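Local coordinates for protein blood group a-and b-cleaving endo-beta-galactosidase (Streptococcus pneumoniae, PDB 2YGL) that cleaves blood group A and B antigens as a family 98 endo-beta-galactosidase, here represented by its tandem CBM51 modules, which probably bind carbohydrate, at residues G244-N249 / A340-L345; E289-G294 / T327-S332. One frame throughout, in Å; residues are numbered along the deposited sequence.

Contact 1: G244-N249 / A340-L345; sequences GTVASN and ADELVL
Two backbone bonds set the spacing between Thr245–Ala247 and Asp341–Leu343. Thr245 N meets Leu343 O at 3.0 Å, and Ala247 N meets Asp341 O at the same 3.0 Å. The tight half of the contact lies around the first bond, where Thr245 CG2 rests 3.5 Å from Leu343 O and the CA of Gly244 sits against Val344 CG1; a water between Thr245 O and Glu342 OE1 lies close by. The side chains of Leu343 and Ala247, one beside each bond, pack on Ile285 and Ser332.

Each methyl of Val246 meets a different acid. Its CG1, placed anti to the backbone N (chi1 173°), reaches Asp341 OD1 at 3.6 Å, while CG2 touches Glu342 OE2 at 3.5 Å. The bend of the glutamate chain at chi2 brings back to the valine this oxygen, whose hydrogen-bond partner is Thr218 OG1. The solvent side is that of the partly exposed Asp341, where a water joins Asp341 OD2, at 2.7 Å, to Ala247 O. Glu342 centres an inverse gamma turn, from which the chain enters a strand where Val344 and Gly244 form a non-hydrogen-bonded antiparallel pair, inside one sheet of the beta-sandwich carbohydrate-binding module.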
loop_
_atom_site.group_PDB
_atom_site.type_symbol
_atom_site.label_atom_id
_atom_site.label_comp_id
_atom_site.label_asym_id
_atom_site.label_seq_id
_atom_site.Cartn_x
_atom_site.Cartn_y
_atom_site.Cartn_z
ATOM N N GLY A 244 19.420 -8.427 -20.613
ATOM C CA GLY A 244 20.677 -9.157 -20.476
ATOM C C GLY A 244 21.830 -8.386 -21.085
ATOM O O GLY A 244 21.806 -8.053 -22.273
ATOM N N THR A 245 22.836 -8.099 -20.263
ATOM C CA THR A 245 23.993 -7.317 -20.699
ATOM C C THR A 245 25.311 -7.894 -20.180
ATOM O O THR A 245 25.318 -8.857 -19.409
ATOM C CB THR A 245 23.852 -5.822 -20.287
ATOM O OG1 THR A 245 24.841 -5.041 -20.965
ATOM C CG2 THR A 245 24.002 -5.635 -18.777
ATOM N N VAL A 246 26.419 -7.314 -20.637
ATOM C CA VAL A 246 27.739 -7.607 -20.091
ATOM C C VAL A 246 28.295 -6.330 -19.466
ATOM O O VAL A 246 28.387 -5.296 -20.131
ATOM C CB VAL A 246 28.710 -8.162 -21.165
ATOM C CG1 VAL A 246 30.131 -8.297 -20.605
ATOM C CG2 VAL A 246 28.215 -9.511 -21.680
ATOM N N ALA A 247 28.642 -6.410 -18.184
ATOM C CA ALA A 247 29.169 -5.266 -17.445
ATOM C C ALA A 247 30.489 -4.766 -18.026
ATOM O O ALA A 247 31.263 -5.539 -18.594
ATOM C CB ALA A 247 29.330 -5.615 -15.977
ATOM N N SER A 248 30.733 -3.465 -17.891
ATOM C CA SER A 248 31.959 -2.860 -18.403
ATOM C C SER A 248 32.499 -1.807 -17.430
ATOM O O SER A 248 32.530 -2.042 -16.223
ATOM C CB SER A 248 31.730 -2.284 -19.804
ATOM O OG SER A 248 32.962 -2.112 -20.480
ATOM N N ASN A 249 32.901 -0.647 -17.947
ATOM C CA ASN A 249 33.591 0.360 -17.129
ATOM C C ASN A 249 33.003 1.789 -17.108
ATOM O O ASN A 249 33.762 2.757 -17.063
ATOM C CB ASN A 249 35.069 0.412 -17.535
ATOM C CG ASN A 249 35.259 0.749 -19.008
ATOM O OD1 ASN A 249 34.289 0.866 -19.765
ATOM N ND2 ASN A 249 36.513 0.899 -19.423
ATOM N N ALA A 340 32.394 -13.823 -14.876
ATOM C CA ALA A 340 30.982 -13.713 -14.508
ATOM C C ALA A 340 30.479 -12.266 -14.552
ATOM O O ALA A 340 30.076 -11.702 -13.530
ATOM C CB ALA A 340 30.734 -14.343 -13.139
ATOM N N ASP A 341 30.507 -11.677 -15.748
ATOM C CA ASP A 341 30.057 -10.299 -15.957
ATOM C C ASP A 341 28.707 -10.224 -16.684
ATOM O O ASP A 341 28.307 -9.163 -17.166
ATOM C CB ASP A 341 31.129 -9.476 -16.692
ATOM C CG ASP A 341 31.653 -10.162 -17.948
ATOM O OD1 ASP A 341 30.979 -11.065 -18.490
ATOM O OD2 ASP A 341 32.753 -9.789 -18.404
ATOM N N GLU A 342 28.012 -11.360 -16.738
ATOM C CA GLU A 342 26.718 -11.472 -17.411
ATOM C C GLU A 342 25.597 -10.981 -16.498
ATOM O O GLU A 342 24.817 -11.779 -15.964
ATOM C CB GLU A 342 26.463 -12.925 -17.832
ATOM C CG GLU A 342 27.429 -13.473 -18.882
ATOM C CD GLU A 342 26.954 -13.244 -20.311
ATOM O OE1 GLU A 342 25.741 -13.385 -20.580
ATOM O OE2 GLU A 342 27.802 -12.936 -21.173
ATOM N N LEU A 343 25.524 -9.665 -16.317
ATOM C CA LEU A 343 24.518 -9.056 -15.454
ATOM C C LEU A 343 23.156 -9.070 -16.141
ATOM O O LEU A 343 23.032 -8.698 -17.307
ATOM C CB LEU A 343 24.930 -7.624 -15.068
ATOM C CG LEU A 343 24.150 -6.886 -13.970
ATOM C CD1 LEU A 343 25.029 -5.879 -13.243
ATOM C CD2 LEU A 343 22.907 -6.192 -14.525
ATOM N N VAL A 344 22.141 -9.511 -15.406
ATOM C CA VAL A 344 20.772 -9.513 -15.911
ATOM C C VAL A 344 19.829 -8.736 -14.992
ATOM O O VAL A 344 19.996 -8.721 -13.768
ATOM C CB VAL A 344 20.223 -10.952 -16.160
ATOM C CG1 VAL A 344 20.899 -11.587 -17.366
ATOM C CG2 VAL A 344 20.386 -11.829 -14.928
ATOM N N LEU A 345 18.847 -8.083 -15.602
ATOM C CA LEU A 345 17.815 -7.371 -14.868
ATOM C C LEU A 345 16.510 -8.153 -15.010
ATOM O O LEU A 345 15.879 -8.132 -16.064
ATOM C CB LEU A 345 17.675 -5.938 -15.396
ATOM C CG LEU A 345 18.954 -5.093 -15.520
ATOM C CD1 LEU A 345 18.663 -3.773 -16.203
ATOM C CD2 LEU A 345 19.597 -4.847 -14.167
HETATM O O HOH W 1 23.532 -11.209 -19.495
HETATM O O HOH W 2 33.374 -7.275 -19.076
#

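Contact 2: E289-G294 / T327-S332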
loop_
_atom_site.group_PDB
_atom_site.type_symbol
_atom_site.label_atom_id
_atom_site.label_comp_id
_atom_site.label_asym_id
_atom_site.label_seq_id
_atom_site.Cartn_x
_atom_site.Cartn_y
_atom_site.Cartn_z
ATOM N N GLU A 289 24.228 0.785 -11.044
ATOM C CA GLU A 289 23.662 2.110 -10.789
ATOM C C GLU A 289 22.424 2.405 -11.628
ATOM O O GLU A 289 22.370 2.065 -12.811
ATOM C CB GLU A 289 24.691 3.198 -11.079
ATOM C CG GLU A 289 25.838 3.293 -10.091
ATOM C CD GLU A 289 26.887 4.299 -10.532
ATOM O OE1 GLU A 289 26.899 4.684 -11.725
ATOM O OE2 GLU A 289 27.706 4.703 -9.686
ATOM N N VAL A 290 21.436 3.039 -11.000
ATOM C CA VAL A 290 20.335 3.668 -11.723
ATOM C C VAL A 290 20.575 5.174 -11.678
ATOM O O VAL A 290 20.715 5.761 -10.601
ATOM C CB VAL A 290 18.953 3.309 -11.134
ATOM C CG1 VAL A 290 17.831 3.938 -11.965
ATOM C CG2 VAL A 290 18.773 1.798 -11.071
ATOM N N VAL A 291 20.643 5.788 -12.854
ATOM C CA VAL A 291 21.036 7.188 -12.977
ATOM C C VAL A 291 19.932 7.995 -13.663
ATOM O O VAL A 291 19.549 7.697 -14.795
ATOM C CB VAL A 291 22.376 7.330 -13.751
ATOM C CG1 VAL A 291 22.905 8.749 -13.670
ATOM C CG2 VAL A 291 23.425 6.349 -13.215
ATOM N N ALA A 292 19.420 9.003 -12.960
ATOM C CA ALA A 292 18.398 9.898 -13.498
ATOM C C ALA A 292 18.995 11.266 -13.812
ATOM O O ALA A 292 19.459 11.969 -12.912
ATOM C CB ALA A 292 17.231 10.030 -12.524
ATOM N N ASP A 293 18.981 11.624 -15.095
ATOM C CA ASP A 293 19.567 12.878 -15.600
ATOM C C ASP A 293 20.978 13.146 -15.069
ATOM O O ASP A 293 21.280 14.248 -14.610
ATOM C CB ASP A 293 18.638 14.074 -15.323
ATOM C CG ASP A 293 17.299 13.954 -16.037
ATOM O OD1 ASP A 293 17.269 13.461 -17.186
ATOM O OD2 ASP A 293 16.275 14.351 -15.448
ATOM N N GLY A 294 21.831 12.124 -15.127
ATOM C CA GLY A 294 23.224 12.256 -14.705
ATOM C C GLY A 294 23.448 12.093 -13.212
ATOM O O GLY A 294 24.587 12.094 -12.754
ATOM N N THR A 327 16.020 11.527 -18.731
ATOM C CA THR A 327 16.880 10.416 -19.110
ATOM C C THR A 327 17.103 9.470 -17.932
ATOM O O THR A 327 17.396 9.907 -16.816
ATOM C CB THR A 327 18.242 10.939 -19.629
ATOM O OG1 THR A 327 18.024 11.801 -20.753
ATOM C CG2 THR A 327 19.159 9.796 -20.049
ATOM N N ILE A 328 16.943 8.175 -18.186
ATOM C CA ILE A 328 17.308 7.148 -17.213
ATOM C C ILE A 328 18.394 6.257 -17.809
ATOM O O ILE A 328 18.246 5.747 -18.918
ATOM C CB ILE A 328 16.084 6.310 -16.743
ATOM C CG1 ILE A 328 15.119 7.183 -15.929
ATOM C CG2 ILE A 328 16.537 5.089 -15.917
ATOM C CD1 ILE A 328 13.762 6.552 -15.662
ATOM N N GLU A 329 19.490 6.098 -17.068
ATOM C CA GLU A 329 20.585 5.214 -17.459
ATOM C C GLU A 329 20.778 4.092 -16.441
ATOM O O GLU A 329 20.725 4.317 -15.228
ATOM C CB GLU A 329 21.888 5.999 -17.617
ATOM C CG GLU A 329 21.947 6.880 -18.856
ATOM C CD GLU A 329 23.069 7.900 -18.797
ATOM O OE1 GLU A 329 23.098 8.712 -17.848
ATOM O OE2 GLU A 329 23.921 7.897 -19.708
ATOM N N LEU A 330 21.003 2.884 -16.954
ATOM C CA LEU A 330 21.269 1.713 -16.127
ATOM C C LEU A 330 22.714 1.279 -16.347
ATOM O O LEU A 330 23.068 0.812 -17.430
ATOM C CB LEU A 330 20.297 0.582 -16.477
ATOM C CG LEU A 330 18.804 0.934 -16.526
ATOM C CD1 LEU A 330 18.004 -0.262 -17.001
ATOM C CD2 LEU A 330 18.283 1.429 -15.170
ATOM N N LYS A 331 23.541 1.446 -15.319
ATOM C CA LYS A 331 24.995 1.312 -15.469
ATOM C C LYS A 331 25.553 0.100 -14.729
ATOM O O LYS A 331 25.308 -0.076 -13.533
ATOM C CB LYS A 331 25.706 2.594 -15.019
ATOM C CG LYS A 331 25.257 3.846 -15.761
ATOM C CD LYS A 331 26.163 5.023 -15.456
ATOM C CE LYS A 331 25.730 6.256 -16.230
ATOM N NZ LYS A 331 26.609 7.420 -15.941
ATOM N N SER A 332 26.305 -0.722 -15.457
ATOM C CA SER A 332 26.850 -1.971 -14.931
ATOM C C SER A 332 28.373 -1.954 -14.942
ATOM O O SER A 332 28.994 -1.765 -15.991
ATOM C CB SER A 332 26.334 -3.165 -15.742
ATOM O OG SER A 332 24.922 -3.157 -15.811
HETATM O O HOH W 3 26.887 7.377 -13.012
HETATM O O HOH W 4 21.002 10.013 -16.753
HETATM O O HOH W 5 18.747 14.347 -19.292
#
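Lys331 stretches across Val291, extended beyond CG, and its CD and CE both lie 3.8 Å from Val291 CG2. The same lysine passes obliquely over the Glu289 side chain, with CD 3.8 Å from Glu289 OE1. The two charged ends do not touch: a water accepts from Lys331 NZ at 2.9 Å and donates to Glu289 OE1, an oxygen also hydrogen-bonded to Tyr333 OH. Their opposite charges may attract across this gap. On the same face Glu329 crosses Val291 at an angle, CB near CB, and its OE1 accepts a hydrogen bond from a water that also accepts from Gly294 N.

Beneath these side chains lies a regular antiparallel pair, in which Glu289–Lys331 and Val291–Glu329 are the hydrogen-bonded positions and Val290–Leu330 and Ala292–Ile328 the non-hydrogen-bonded ones. Strand 327-334 is the central one of a five-stranded sheet of the beta-sandwich module, and 285-292 its neighbour. The opposite face is apolar. Val290 and Leu330 run side by side, pointing the same way, and Leu330 CD2 is 4.1 Å from both methyls of the valine; Leu345 and Phe350 of strand 343-352 cover Leu330 and Ile328 respectively.

At the turn end Asp293 swings its carboxylate back, CG anti to the carbonyl carbon (chi1 -63°). Its OD1 accepts a hydrogen bond from Thr327 N at 2.8 Å on the syn side, 28° out of the carboxylate plane, and a water links that oxygen to Thr327 OG1.

In the fold
From the N terminus, the chain first crosses the other NPCBM/NEW2 module, which holds the calcium ion, and then enters the module containing both contacts. Residues 244-249 leave strand 242-244 and lead to strand 251-256; only after some 90 residues does 340-345 return to close the long loop of contact 1. Contact 2 falls wholly within that loop, closing a shorter one of about 30 residues that includes strands 295-299 and 315-320. The closures are therefore nested and do not cross. Contact 1 belongs to the sheet of strand 343-352, contact 2 to the facing sheet. The two meet where Leu345 packs on Leu330 and Ser248 N probably hydrogen-bonds to Ser332 O.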